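Local structure of conserved hypothetical protein TM1506 (Thermotoga maritima, 1VK9) at residues His86-Ile92 and Gln105-Glu111; Leu17-Leu22 and Ser64-Asp68; Val71-Ala75 and Glu128-Met134. The protein is of unknown function but has a cytidine deaminase-like fold, binds zinc ions and is found in an ADP-ribosylated form. All coordinates share one frame; numbering follows the deposited sequence.

How the contacts relate
Contacts 1 and 2 meet on one mixed sheet, where strands 86-93 and 65-68 are parallel neighbours joined by backbone bonds such as His88 N to Val66 O. Contact 1 pairs two strands of that sheet and is rich in polar groups, ending in a zinc site near solvent. Contact 2 lays helix 15-27 on the same sheet through hydrocarbon alone, and its Leu22 packs against His88 of contact 1. Contact 3, about 23 Å from contact 2 (between centres), joins two helix ends by charged side chains that bond to backbone atoms, with Val131 packed between. All three are partly buried, but contact 1 alone has exposed residues among those that touch, at its zinc end.

Contact 1: His86-Ile92 and Gln105-Glu111; sequences HIHAKVI and QSFSYDE. With ZN (zinc ion), chain E.
His88 of the strand and Asp110, at the corner just past Tyr109, hold a zinc ion: His88 NE2 lies 2.1 Å from the metal, Asp110 OD2 is the second protein ligand, and a water 2.2 Å from the zinc is also bound. The carboxylate stands 65° from the imidazole plane. Behind the metal, His88 ND1 gives its hydrogen to Ser108 OG at 2.8 Å, nearly straight (164°) and in the plane of the ring. Ser108 holds its hydroxyl between the backbone N and the carbonyl carbon (chi1 55°), where OG also meets His86 NE2 at 2.7 Å. His86 ND1 in turn bonds to Ser106 OG at 2.8 Å, and Phe107 CA lies over one face of the His86 ring. A chain of serines and histidines thus runs along this face of the sheet. On the face bearing Phe107 and Tyr109, Ile92 CG2 sits over the Tyr109 ring, 4.0 Å from its centroid, while helix 94-102 packs against Ile92 and both rings. The two strands pair in parallel, Ala89 N to Ser108 O at 2.9 Å, and helix 94-102 between them in the chain completes a beta-alpha-beta crossover. Ser108 is a second-shell residue that fixes the turn of the His88 ring, so NE2 is left to face the metal, and the zinc ties His88 to the corner at Asp110, across two segments already joined by their backbones.

Contact 2: Leu17-Leu22 and Ser64-Asp68; sequences LLRSAL and SLVID
Helix 17-22 runs over strand 65-68 with the two short axes 9.6 Å apart at closest and their directions 40° apart, with the CA atoms of Leu18 and Leu65, and of Leu22 and Ile67, nearest each other. Two strand side chains reach up to the helix. Ile67 has CG1 anti to its carbonyl carbon (chi1 -57°) and continues extended, which carries CD1 onto the helix surface: this methyl meets Ala21 CB at 3.7 Å and Leu22 CD2 at 3.8 Å, with Leu18 CD1 a little farther off. The Leu22 and Ile67 side chains cross at about a right angle. Leu65 divides its two methyls along the helix. Its CD1 rests against Ala21 CB at 3.8 Å, and its CD2 lies against the Leu18 backbone, 3.8 Å from Leu18 N, and also reaches Leu17 CB. Small Ala21 therefore touches both strand residues. Around this patch, Tyr35 of strand 32-35 adds to the packing beside Leu17 and Ala21, while Leu18 and Leu22 also touch His88. Val66 points away from helix 15-27 and meets Leu79 of helix 73-82. Helices thus cover both faces of strand 65-68, the layered alpha/beta/alpha build of the cytidine deaminase-like fold.

Contact 3: Val71-Ala75 and Glu128-Met134; sequences VGKAA and EKLVLEM
Lys73 lays its aliphatic chain alongside Val131, with Lys73 CB 3.9 Å from Val131 CG2 and Lys73 CD passing the Val131 carbonyl oxygen. The chain then bends at its last torsion and delivers the ammonium to the C-terminal end of helix 126-132. There Lys73 NZ bonds to Met134 O at 2.8 Å, with a C=O...N angle of 159°, and to Leu132 O at 3.2 Å, approaching this second oxygen from above the carbonyl plane. Carbonyls at a helix end carry partial negative charge, so a lysine here is probably well matched electrostatically. Replacing Lys73 by an alanine would probably leave the Leu132 and Met134 carbonyl oxygens without their charged donor and open a gap beside Val131.

At the other end of the contact, Glu128 reaches back to the start of helix 73-82. Its CG stands anti to the backbone N (chi1 -179°), and the chain bends at the next torsion to bring OE1 to Lys73 N, 2.9 Å away, on the syn lone pair. Gly72 is the N-cap residue of that helix, so Glu128 receives a backbone N-H from its first turn. The second oxygen of Glu128 is also well used: OE2 accepts from Ser93 OG and Val116 N. Between these two polar grips, Val131 CG2 touches Ala74 N at 3.8 Å, and Ile140 of helix 137-145 touches both Lys73 and Val131. An unidentified group, probably from the crystallisation liquor, hydrogen-bonds to Glu128 OE1 and to the backbone nitrogens of Ala74 and Ala75. A helix N terminus that follows a strand in this way is consistent with the cytidine deaminase-like fold, whose enzymes build their active site around such a helix start.

Contact 1: His86-Ile92 and Gln105-Glu111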
ATOM      1  N   HIS A  86       2.891  -9.280  -0.349  1.00 30.30           N
ATOM      2  CA  HIS A  86       2.528  -8.894   0.996  1.00 30.27           C
ATOM      3  C   HIS A  86       2.690  -7.386   1.160  1.00 32.62           C
ATOM      4  O   HIS A  86       3.610  -6.802   0.572  1.00 35.40           O
ATOM      5  CB  HIS A  86       3.417  -9.645   1.971  1.00 29.54           C
ATOM      6  CG  HIS A  86       3.116  -9.393   3.418  1.00 30.34           C
ATOM      7  ND1 HIS A  86       2.267 -10.191   4.151  1.00 30.66           N
ATOM      8  CD2 HIS A  86       3.613  -8.478   4.286  1.00 33.87           C
ATOM      9  CE1 HIS A  86       2.222  -9.758   5.400  1.00 29.35           C
ATOM     10  NE2 HIS A  86       3.029  -8.719   5.508  1.00 32.39           N
ATOM     11  N   ILE A  87       1.798  -6.757   1.933  1.00 30.05           N
ATOM     12  CA  ILE A  87       1.963  -5.361   2.317  1.00 27.71           C
ATOM     13  C   ILE A  87       2.112  -5.327   3.832  1.00 29.80           C
ATOM     14  O   ILE A  87       1.277  -5.883   4.552  1.00 30.11           O
ATOM     15  CB  ILE A  87       0.741  -4.534   1.905  1.00 28.27           C
ATOM     16  CG1 ILE A  87       0.488  -4.654   0.404  1.00 30.67           C
ATOM     17  CG2 ILE A  87       0.904  -3.075   2.309  1.00 21.07           C
ATOM     18  CD1 ILE A  87      -0.928  -4.330  -0.002  1.00 19.85           C
ATOM     19  N   HIS A  88       3.191  -4.707   4.313  1.00 30.21           N
ATOM     20  CA  HIS A  88       3.363  -4.455   5.739  1.00 29.77           C
ATOM     21  C   HIS A  88       3.173  -2.980   5.977  1.00 28.96           C
ATOM     22  O   HIS A  88       3.916  -2.176   5.447  1.00 28.99           O
ATOM     23  CB  HIS A  88       4.750  -4.858   6.242  1.00 30.37           C
ATOM     24  CG  HIS A  88       4.948  -4.595   7.707  1.00 30.34           C
ATOM     25  ND1 HIS A  88       4.279  -5.296   8.687  1.00 31.67           N
ATOM     26  CD2 HIS A  88       5.717  -3.689   8.356  1.00 35.52           C
ATOM     27  CE1 HIS A  88       4.641  -4.849   9.878  1.00 36.88           C
ATOM     28  NE2 HIS A  88       5.517  -3.875   9.707  1.00 42.96           N
ATOM     29  N   ALA A  89       2.170  -2.645   6.776  1.00 28.88           N
ATOM     30  CA  ALA A  89       1.828  -1.270   7.095  1.00 29.05           C
ATOM     31  C   ALA A  89       2.251  -0.978   8.529  1.00 30.45           C
ATOM     32  O   ALA A  89       1.874  -1.712   9.451  1.00 31.52           O
ATOM     33  CB  ALA A  89       0.321  -1.065   6.940  1.00 28.90           C
ATOM     34  N   LYS A  90       3.027   0.081   8.740  1.00 31.07           N
ATOM     35  CA  LYS A  90       3.389   0.443  10.107  1.00 33.29           C
ATOM     36  C   LYS A  90       2.121   0.885  10.853  1.00 31.84           C
ATOM     37  O   LYS A  90       1.899   0.498  11.996  1.00 32.71           O
ATOM     38  CB  LYS A  90       4.500   1.490  10.142  1.00 34.39           C
ATOM     39  CG  LYS A  90       4.854   1.960  11.542  1.00 44.94           C
ATOM     40  CD  LYS A  90       6.092   2.838  11.535  1.00 58.51           C
ATOM     41  CE  LYS A  90       6.279   3.492  12.888  1.00 62.15           C
ATOM     42  NZ  LYS A  90       7.716   3.533  13.221  1.00 66.87           N
ATOM     43  N   VAL A  91       1.287   1.674  10.181  1.00 30.53           N
ATOM     44  CA  VAL A  91      -0.052   1.996  10.651  1.00 29.22           C
ATOM     45  C   VAL A  91      -1.019   1.768   9.491  1.00 29.50           C
ATOM     46  O   VAL A  91      -0.756   2.227   8.374  1.00 31.13           O
ATOM     47  CB  VAL A  91      -0.201   3.490  11.058  1.00 27.98           C
ATOM     48  CG1 VAL A  91      -1.589   3.752  11.605  1.00 25.66           C
ATOM     49  CG2 VAL A  91       0.794   3.883  12.059  1.00 26.89           C
ATOM     50  N   ILE A  92      -2.130   1.087   9.765  1.00 28.35           N
ATOM     51  CA  ILE A  92      -3.204   0.889   8.796  1.00 28.33           C
ATOM     52  C   ILE A  92      -4.528   1.422   9.337  1.00 29.09           C
ATOM     53  O   ILE A  92      -4.823   1.280  10.525  1.00 31.40           O
ATOM     54  CB  ILE A  92      -3.329  -0.607   8.465  1.00 28.70           C
ATOM     55  CG1 ILE A  92      -4.209  -0.833   7.250  1.00 28.39           C
ATOM     56  CG2 ILE A  92      -3.878  -1.410   9.653  1.00 28.98           C
ATOM     57  CD1 ILE A  92      -3.993  -2.201   6.609  1.00 32.96           C
ATOM     58  N   GLN A 105      -5.901 -10.012   0.109  1.00 26.26           N
ATOM     59  CA  GLN A 105      -4.502  -9.600  -0.001  1.00 25.30           C
ATOM     60  C   GLN A 105      -3.790  -9.952   1.305  1.00 28.37           C
ATOM     61  O   GLN A 105      -4.370  -9.831   2.382  1.00 31.40           O
ATOM     62  CB  GLN A 105      -4.424  -8.111  -0.241  1.00 22.43           C
ATOM     63  CG  GLN A 105      -3.071  -7.514  -0.049  1.00 23.93           C
ATOM     64  CD  GLN A 105      -2.126  -7.795  -1.208  1.00 33.30           C
ATOM     65  OE1 GLN A 105      -2.494  -7.636  -2.364  1.00 35.77           O
ATOM     66  NE2 GLN A 105      -0.904  -8.203  -0.897  1.00 38.20           N
ATOM     67  N   SER A 106      -2.542 -10.400   1.217  1.00 31.02           N
ATOM     68  CA  SER A 106      -1.771 -10.735   2.411  1.00 28.47           C
ATOM     69  C   SER A 106      -1.127  -9.479   2.956  1.00 29.23           C
ATOM     70  O   SER A 106      -0.472  -8.736   2.224  1.00 29.33           O
ATOM     71  CB  SER A 106      -0.709 -11.761   2.084  1.00 27.53           C
ATOM     72  OG  SER A 106       0.254 -11.785   3.099  1.00 23.39           O
ATOM     73  N   PHE A 107      -1.336  -9.212   4.237  1.00 29.72           N
ATOM     74  CA  PHE A 107      -0.819  -7.968   4.793  1.00 30.68           C
ATOM     75  C   PHE A 107      -0.611  -8.101   6.305  1.00 29.54           C
ATOM     76  O   PHE A 107      -1.159  -8.993   6.916  1.00 30.17           O
ATOM     77  CB  PHE A 107      -1.747  -6.790   4.441  1.00 29.19           C
ATOM     78  CG  PHE A 107      -3.038  -6.793   5.214  1.00 35.88           C
ATOM     79  CD1 PHE A 107      -4.132  -7.533   4.757  1.00 37.07           C
ATOM     80  CD2 PHE A 107      -3.150  -6.079   6.414  1.00 30.07           C
ATOM     81  CE1 PHE A 107      -5.330  -7.566   5.482  1.00 43.96           C
ATOM     82  CE2 PHE A 107      -4.334  -6.106   7.143  1.00 41.60           C
ATOM     83  CZ  PHE A 107      -5.440  -6.852   6.676  1.00 39.86           C
ATOM     84  N   SER A 108       0.201  -7.226   6.884  1.00 27.39           N
ATOM     85  CA  SER A 108       0.431  -7.230   8.317  1.00 26.98           C
ATOM     86  C   SER A 108       0.563  -5.783   8.734  1.00 27.07           C
ATOM     87  O   SER A 108       0.802  -4.933   7.873  1.00 27.38           O
ATOM     88  CB  SER A 108       1.690  -8.034   8.673  1.00 24.97           C
ATOM     89  OG  SER A 108       2.812  -7.546   7.964  1.00 23.40           O
ATOM     90  N   TYR A 109       0.397  -5.500  10.031  1.00 25.96           N
ATOM     91  CA  TYR A 109       0.434  -4.122  10.513  1.00 27.47           C
ATOM     92  C   TYR A 109       0.960  -3.992  11.939  1.00 30.07           C
ATOM     93  O   TYR A 109       0.939  -4.949  12.695  1.00 33.75           O
ATOM     94  CB  TYR A 109      -0.936  -3.441  10.373  1.00 27.01           C
ATOM     95  CG  TYR A 109      -2.094  -4.114  11.106  1.00 27.41           C
ATOM     96  CD1 TYR A 109      -2.844  -5.118  10.464  1.00 27.54           C
ATOM     97  CD2 TYR A 109      -2.455  -3.741  12.419  1.00 14.94           C
ATOM     98  CE1 TYR A 109      -3.891  -5.760  11.093  1.00 19.21           C
ATOM     99  CE2 TYR A 109      -3.523  -4.375  13.064  1.00 19.52           C
ATOM    100  CZ  TYR A 109      -4.235  -5.386  12.376  1.00 30.44           C
ATOM    101  OH  TYR A 109      -5.306  -6.040  12.930  1.00 36.97           O
ATOM    102  N   ASP A 110       1.459  -2.816  12.305  1.00 29.36           N
ATOM    103  CA  ASP A 110       1.944  -2.619  13.667  1.00 28.18           C
ATOM    104  C   ASP A 110       0.851  -1.994  14.534  1.00 29.45           C
ATOM    105  O   ASP A 110       0.668  -2.401  15.668  1.00 31.32           O
ATOM    106  CB  ASP A 110       3.252  -1.823  13.685  1.00 24.07           C
ATOM    107  CG  ASP A 110       4.355  -2.509  12.878  1.00 29.65           C
ATOM    108  OD1 ASP A 110       4.456  -3.760  12.974  1.00 28.91           O
ATOM    109  OD2 ASP A 110       5.152  -1.906  12.093  1.00 32.15           O
ATOM    110  N   GLU A 111       0.109  -1.032  13.987  1.00 29.14           N
ATOM    111  CA  GLU A 111      -0.949  -0.321  14.700  1.00 27.47           C
ATOM    112  C   GLU A 111      -2.131  -0.213  13.750  1.00 27.14           C
ATOM    113  O   GLU A 111      -1.937  -0.089  12.541  1.00 26.31           O
ATOM    114  CB  GLU A 111      -0.485   1.086  15.145  1.00 24.98           C
ATOM    115  CG  GLU A 111      -1.541   1.794  15.994  1.00 33.16           C
ATOM    116  CD  GLU A 111      -1.235   3.245  16.415  1.00 34.37           C
ATOM    117  OE1 GLU A 111      -0.095   3.696  16.210  1.00 16.95           O
ATOM    118  OE2 GLU A 111      -2.151   3.934  16.984  1.00 28.90           O
TER
HETATM  119 ZN    ZN E 143       6.486  -2.795  11.170  1.00 72.21          ZN
HETATM  120  O   HOH W   1       7.207  -0.899  10.285  1.00 32.46           O

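Contact 2: Leu17-Leu22 and Ser64-Asp68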
ATOM      1  N   LEU A  17      12.690 -12.076   4.077  1.00 43.24           N
ATOM      2  CA  LEU A  17      12.703 -10.980   3.109  1.00 41.75           C
ATOM      3  C   LEU A  17      12.045  -9.770   3.751  1.00 41.33           C
ATOM      4  O   LEU A  17      12.517  -8.635   3.623  1.00 41.36           O
ATOM      5  CB  LEU A  17      11.955 -11.368   1.834  1.00 41.61           C
ATOM      6  CG  LEU A  17      12.734 -11.478   0.520  1.00 45.77           C
ATOM      7  CD1 LEU A  17      13.662 -12.710   0.483  1.00 51.70           C
ATOM      8  CD2 LEU A  17      11.759 -11.511  -0.653  1.00 53.01           C
ATOM      9  N   LEU A  18      10.944 -10.024   4.451  1.00 40.02           N
ATOM     10  CA  LEU A  18      10.298  -8.993   5.239  1.00 37.38           C
ATOM     11  C   LEU A  18      11.306  -8.486   6.244  1.00 36.17           C
ATOM     12  O   LEU A  18      11.518  -7.290   6.338  1.00 35.63           O
ATOM     13  CB  LEU A  18       9.052  -9.532   5.940  1.00 36.57           C
ATOM     14  CG  LEU A  18       8.267  -8.516   6.762  1.00 33.24           C
ATOM     15  CD1 LEU A  18       7.975  -7.277   5.933  1.00 34.33           C
ATOM     16  CD2 LEU A  18       6.991  -9.126   7.312  1.00 29.29           C
ATOM     17  N   ARG A  19      11.942  -9.405   6.965  1.00 37.12           N
ATOM     18  CA  ARG A  19      12.993  -9.065   7.926  1.00 38.46           C
ATOM     19  C   ARG A  19      14.046  -8.143   7.305  1.00 37.33           C
ATOM     20  O   ARG A  19      14.399  -7.134   7.894  1.00 38.79           O
ATOM     21  CB  ARG A  19      13.660 -10.335   8.446  1.00 40.07           C
ATOM     22  CG  ARG A  19      13.952 -10.372   9.938  1.00 44.52           C
ATOM     23  CD  ARG A  19      14.752 -11.605  10.351  1.00 50.19           C
ATOM     24  NE  ARG A  19      14.714 -11.794  11.794  1.00 55.49           N
ATOM     25  N   SER A  20      14.521  -8.489   6.113  1.00 35.29           N
ATOM     26  CA  SER A  20      15.530  -7.708   5.404  1.00 34.07           C
ATOM     27  C   SER A  20      15.034  -6.345   4.953  1.00 32.93           C
ATOM     28  O   SER A  20      15.759  -5.361   5.020  1.00 33.20           O
ATOM     29  CB  SER A  20      16.022  -8.477   4.180  1.00 34.14           C
ATOM     30  OG  SER A  20      16.983  -9.440   4.549  1.00 35.92           O
ATOM     31  N   ALA A  21      13.805  -6.295   4.461  1.00 33.09           N
ATOM     32  CA  ALA A  21      13.248  -5.051   3.949  1.00 32.76           C
ATOM     33  C   ALA A  21      13.024  -4.070   5.084  1.00 33.84           C
ATOM     34  O   ALA A  21      13.183  -2.868   4.898  1.00 35.42           O
ATOM     35  CB  ALA A  21      11.956  -5.308   3.196  1.00 28.64           C
ATOM     36  N   LEU A  22      12.666  -4.595   6.257  1.00 34.39           N
ATOM     37  CA  LEU A  22      12.373  -3.775   7.427  1.00 34.31           C
ATOM     38  C   LEU A  22      13.657  -3.107   7.903  1.00 35.86           C
ATOM     39  O   LEU A  22      13.661  -1.916   8.209  1.00 36.52           O
ATOM     40  CB  LEU A  22      11.737  -4.612   8.555  1.00 33.33           C
ATOM     41  CG  LEU A  22      10.285  -5.129   8.448  1.00 32.40           C
ATOM     42  CD1 LEU A  22       9.979  -6.195   9.504  1.00 26.60           C
ATOM     43  CD2 LEU A  22       9.262  -4.022   8.533  1.00 27.42           C
ATOM     44  N   SER A  64       7.218  -9.436  -5.012  1.00 32.62           N
ATOM     45  CA  SER A  64       7.759  -8.360  -4.213  1.00 33.46           C
ATOM     46  C   SER A  64       6.902  -8.114  -3.005  1.00 32.84           C
ATOM     47  O   SER A  64       5.746  -8.534  -2.962  1.00 33.40           O
ATOM     48  CB  SER A  64       7.864  -7.097  -5.049  1.00 33.75           C
ATOM     49  OG  SER A  64       9.048  -7.150  -5.815  1.00 41.74           O
ATOM     50  N   LEU A  65       7.472  -7.446  -2.009  1.00 31.03           N
ATOM     51  CA  LEU A  65       6.679  -6.962  -0.891  1.00 29.51           C
ATOM     52  C   LEU A  65       6.763  -5.447  -0.816  1.00 30.14           C
ATOM     53  O   LEU A  65       7.759  -4.853  -1.259  1.00 30.19           O
ATOM     54  CB  LEU A  65       7.106  -7.611   0.427  1.00 27.47           C
ATOM     55  CG  LEU A  65       8.521  -7.382   0.900  1.00 24.52           C
ATOM     56  CD1 LEU A  65       8.549  -6.236   1.874  1.00 37.11           C
ATOM     57  CD2 LEU A  65       8.983  -8.624   1.571  1.00 31.34           C
ATOM     58  N   VAL A  66       5.711  -4.834  -0.271  1.00 29.26           N
ATOM     59  CA  VAL A  66       5.674  -3.389  -0.065  1.00 28.01           C
ATOM     60  C   VAL A  66       5.590  -3.066   1.414  1.00 30.14           C
ATOM     61  O   VAL A  66       4.784  -3.648   2.123  1.00 32.67           O
ATOM     62  CB  VAL A  66       4.458  -2.757  -0.771  1.00 28.55           C
ATOM     63  CG1 VAL A  66       4.295  -1.282  -0.375  1.00 19.45           C
ATOM     64  CG2 VAL A  66       4.563  -2.943  -2.285  1.00 19.17           C
ATOM     65  N   ILE A  67       6.428  -2.140   1.873  1.00 32.26           N
ATOM     66  CA  ILE A  67       6.291  -1.558   3.211  1.00 31.01           C
ATOM     67  C   ILE A  67       5.825  -0.110   3.115  1.00 32.26           C
ATOM     68  O   ILE A  67       6.333   0.668   2.321  1.00 33.58           O
ATOM     69  CB  ILE A  67       7.612  -1.653   4.021  1.00 30.64           C
ATOM     70  CG1 ILE A  67       8.073  -3.111   4.123  1.00 25.15           C
ATOM     71  CG2 ILE A  67       7.425  -1.025   5.428  1.00 23.25           C
ATOM     72  CD1 ILE A  67       9.393  -3.274   4.828  1.00 30.81           C
ATOM     73  N   ASP A  68       4.858   0.250   3.934  1.00 33.82           N
ATOM     74  CA  ASP A  68       4.294   1.582   3.895  1.00 35.38           C
ATOM     75  C   ASP A  68       4.046   2.091   5.322  1.00 36.53           C
ATOM     76  O   ASP A  68       3.621   1.340   6.195  1.00 37.54           O
ATOM     77  CB  ASP A  68       3.001   1.556   3.075  1.00 35.98           C
ATOM     78  CG  ASP A  68       2.572   2.931   2.620  1.00 38.48           C
ATOM     79  OD1 ASP A  68       3.199   3.927   3.041  1.00 42.28           O
ATOM     80  OD2 ASP A  68       1.618   3.118   1.848  1.00 29.70           O
TER

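Contact 3: Val71-Ala75 and Glu128-Met134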
ATOM      1  N   VAL A  71      -1.133   3.299   5.790  1.00 30.45           N
ATOM      2  CA  VAL A  71      -1.948   2.733   4.729  1.00 30.08           C
ATOM      3  C   VAL A  71      -3.429   3.031   4.949  1.00 31.88           C
ATOM      4  O   VAL A  71      -4.078   2.457   5.844  1.00 32.99           O
ATOM      5  CB  VAL A  71      -1.656   1.233   4.512  1.00 29.71           C
ATOM      6  CG1 VAL A  71      -2.594   0.632   3.482  1.00 29.52           C
ATOM      7  CG2 VAL A  71      -0.257   1.060   4.013  1.00 30.55           C
ATOM      8  N   GLY A  72      -3.948   3.955   4.144  1.00 31.78           N
ATOM      9  CA  GLY A  72      -5.366   4.265   4.157  1.00 33.66           C
ATOM     10  C   GLY A  72      -6.047   3.583   2.988  1.00 34.27           C
ATOM     11  O   GLY A  72      -5.394   2.878   2.213  1.00 36.00           O
ATOM     12  N   LYS A  73      -7.348   3.795   2.843  1.00 32.59           N
ATOM     13  CA  LYS A  73      -8.089   3.231   1.713  1.00 31.86           C
ATOM     14  C   LYS A  73      -7.506   3.627   0.345  1.00 32.30           C
ATOM     15  O   LYS A  73      -7.421   2.800  -0.584  1.00 30.02           O
ATOM     16  CB  LYS A  73      -9.542   3.656   1.784  1.00 29.70           C
ATOM     17  CG  LYS A  73     -10.492   2.614   1.359  1.00 26.75           C
ATOM     18  CD  LYS A  73     -11.892   3.165   1.417  1.00 28.58           C
ATOM     19  CE  LYS A  73     -12.789   2.296   0.624  1.00 20.16           C
ATOM     20  NZ  LYS A  73     -14.089   2.215   1.250  1.00 33.69           N
ATOM     21  N   ALA A  74      -7.111   4.894   0.223  1.00 32.59           N
ATOM     22  CA  ALA A  74      -6.535   5.361  -1.023  1.00 33.65           C
ATOM     23  C   ALA A  74      -5.305   4.521  -1.404  1.00 36.74           C
ATOM     24  O   ALA A  74      -5.317   3.927  -2.478  1.00 41.25           O
ATOM     25  CB  ALA A  74      -6.222   6.801  -0.953  1.00 32.54           C
ATOM     26  N   ALA A  75      -4.297   4.412  -0.519  1.00 34.70           N
ATOM     27  CA  ALA A  75      -3.091   3.600  -0.773  1.00 30.62           C
ATOM     28  C   ALA A  75      -3.405   2.122  -0.932  1.00 31.44           C
ATOM     29  O   ALA A  75      -2.819   1.439  -1.783  1.00 32.46           O
ATOM     30  CB  ALA A  75      -2.067   3.789   0.319  1.00 28.05           C
ATOM     31  N   GLU A 128      -8.548  10.508   2.453  1.00 37.30           N
ATOM     32  CA  GLU A 128      -9.296   9.432   3.084  1.00 35.86           C
ATOM     33  C   GLU A 128     -10.810   9.751   3.083  1.00 34.38           C
ATOM     34  O   GLU A 128     -11.628   8.850   2.808  1.00 32.86           O
ATOM     35  CB  GLU A 128      -8.722   9.127   4.484  1.00 35.23           C
ATOM     36  CG  GLU A 128      -9.385   7.986   5.269  1.00 42.48           C
ATOM     37  CD  GLU A 128      -8.694   6.624   5.136  1.00 48.19           C
ATOM     38  OE1 GLU A 128      -8.482   6.180   3.985  1.00 53.46           O
ATOM     39  OE2 GLU A 128      -8.388   5.980   6.181  1.00 39.03           O
ATOM     40  N   LYS A 129     -11.172  11.010   3.370  1.00 32.80           N
ATOM     41  CA  LYS A 129     -12.578  11.417   3.374  1.00 34.03           C
ATOM     42  C   LYS A 129     -13.140  11.285   1.972  1.00 36.90           C
ATOM     43  O   LYS A 129     -14.254  10.769   1.792  1.00 40.78           O
ATOM     44  CB  LYS A 129     -12.797  12.845   3.889  1.00 34.01           C
ATOM     45  CG  LYS A 129     -14.293  13.254   4.014  1.00 34.57           C
ATOM     46  CD  LYS A 129     -14.478  14.628   4.694  1.00 53.25           C
ATOM     47  CE  LYS A 129     -15.614  15.457   4.061  1.00 54.07           C
ATOM     48  NZ  LYS A 129     -15.333  16.918   4.141  1.00 52.62           N
ATOM     49  N   LEU A 130     -12.373  11.739   0.980  1.00 34.96           N
ATOM     50  CA  LEU A 130     -12.772  11.618  -0.414  1.00 33.38           C
ATOM     51  C   LEU A 130     -13.203  10.183  -0.776  1.00 34.22           C
ATOM     52  O   LEU A 130     -14.290   9.970  -1.321  1.00 36.72           O
ATOM     53  CB  LEU A 130     -11.631  12.092  -1.317  1.00 32.13           C
ATOM     54  CG  LEU A 130     -11.858  12.048  -2.829  1.00 34.84           C
ATOM     55  CD1 LEU A 130     -13.156  12.800  -3.252  1.00 31.95           C
ATOM     56  CD2 LEU A 130     -10.620  12.569  -3.571  1.00 20.52           C
ATOM     57  N   VAL A 131     -12.370   9.198  -0.444  1.00 32.03           N
ATOM     58  CA  VAL A 131     -12.599   7.834  -0.907  1.00 29.97           C
ATOM     59  C   VAL A 131     -13.332   6.967   0.106  1.00 33.61           C
ATOM     60  O   VAL A 131     -13.589   5.780  -0.171  1.00 34.06           O
ATOM     61  CB  VAL A 131     -11.278   7.144  -1.337  1.00 28.52           C
ATOM     62  CG1 VAL A 131     -10.570   7.970  -2.398  1.00 20.54           C
ATOM     63  CG2 VAL A 131     -10.361   6.902  -0.133  1.00 19.88           C
ATOM     64  N   LEU A 132     -13.667   7.547   1.268  1.00 35.76           N
ATOM     65  CA  LEU A 132     -14.213   6.778   2.404  1.00 36.32           C
ATOM     66  C   LEU A 132     -15.483   5.995   2.073  1.00 35.56           C
ATOM     67  O   LEU A 132     -15.552   4.818   2.383  1.00 35.17           O
ATOM     68  CB  LEU A 132     -14.437   7.654   3.647  1.00 36.66           C
ATOM     69  CG  LEU A 132     -15.038   7.006   4.916  1.00 35.03           C
ATOM     70  CD1 LEU A 132     -13.993   6.310   5.791  1.00 33.78           C
ATOM     71  CD2 LEU A 132     -15.808   8.034   5.746  1.00 33.19           C
ATOM     72  N   GLU A 133     -16.480   6.632   1.458  1.00 36.06           N
ATOM     73  CA  GLU A 133     -17.696   5.888   1.135  1.00 39.40           C
ATOM     74  C   GLU A 133     -17.720   5.307  -0.344  1.00 38.76           C
ATOM     75  O   GLU A 133     -18.764   4.957  -0.889  1.00 40.43           O
ATOM     76  CB  GLU A 133     -19.008   6.571   1.683  1.00 39.92           C
ATOM     77  CG  GLU A 133     -19.106   6.783   3.236  1.00 48.34           C
ATOM     78  CD  GLU A 133     -19.610   5.594   4.141  1.00 66.03           C
ATOM     79  OE1 GLU A 133     -20.414   4.727   3.715  1.00 69.02           O
ATOM     80  OE2 GLU A 133     -19.230   5.528   5.352  1.00 67.12           O
HETATM   81  N   MSE A 134     -16.543   5.170  -0.953  1.00 35.00           N
HETATM   82  CA  MSE A 134     -16.397   4.546  -2.254  1.00 32.34           C
HETATM   83  C   MSE A 134     -15.981   3.084  -2.126  1.00 33.20           C
HETATM   84  O   MSE A 134     -15.162   2.751  -1.275  1.00 31.86           O
HETATM   85  CB  MSE A 134     -15.337   5.269  -3.035  1.00 30.77           C
HETATM   86  CG  MSE A 134     -15.791   6.570  -3.618  1.00 42.04           C
HETATM   87 SE   MSE A 134     -14.361   7.517  -4.607  1.00 61.74          SE
HETATM   88  CE  MSE A 134     -14.237   6.279  -6.154  1.00 53.63           C
TER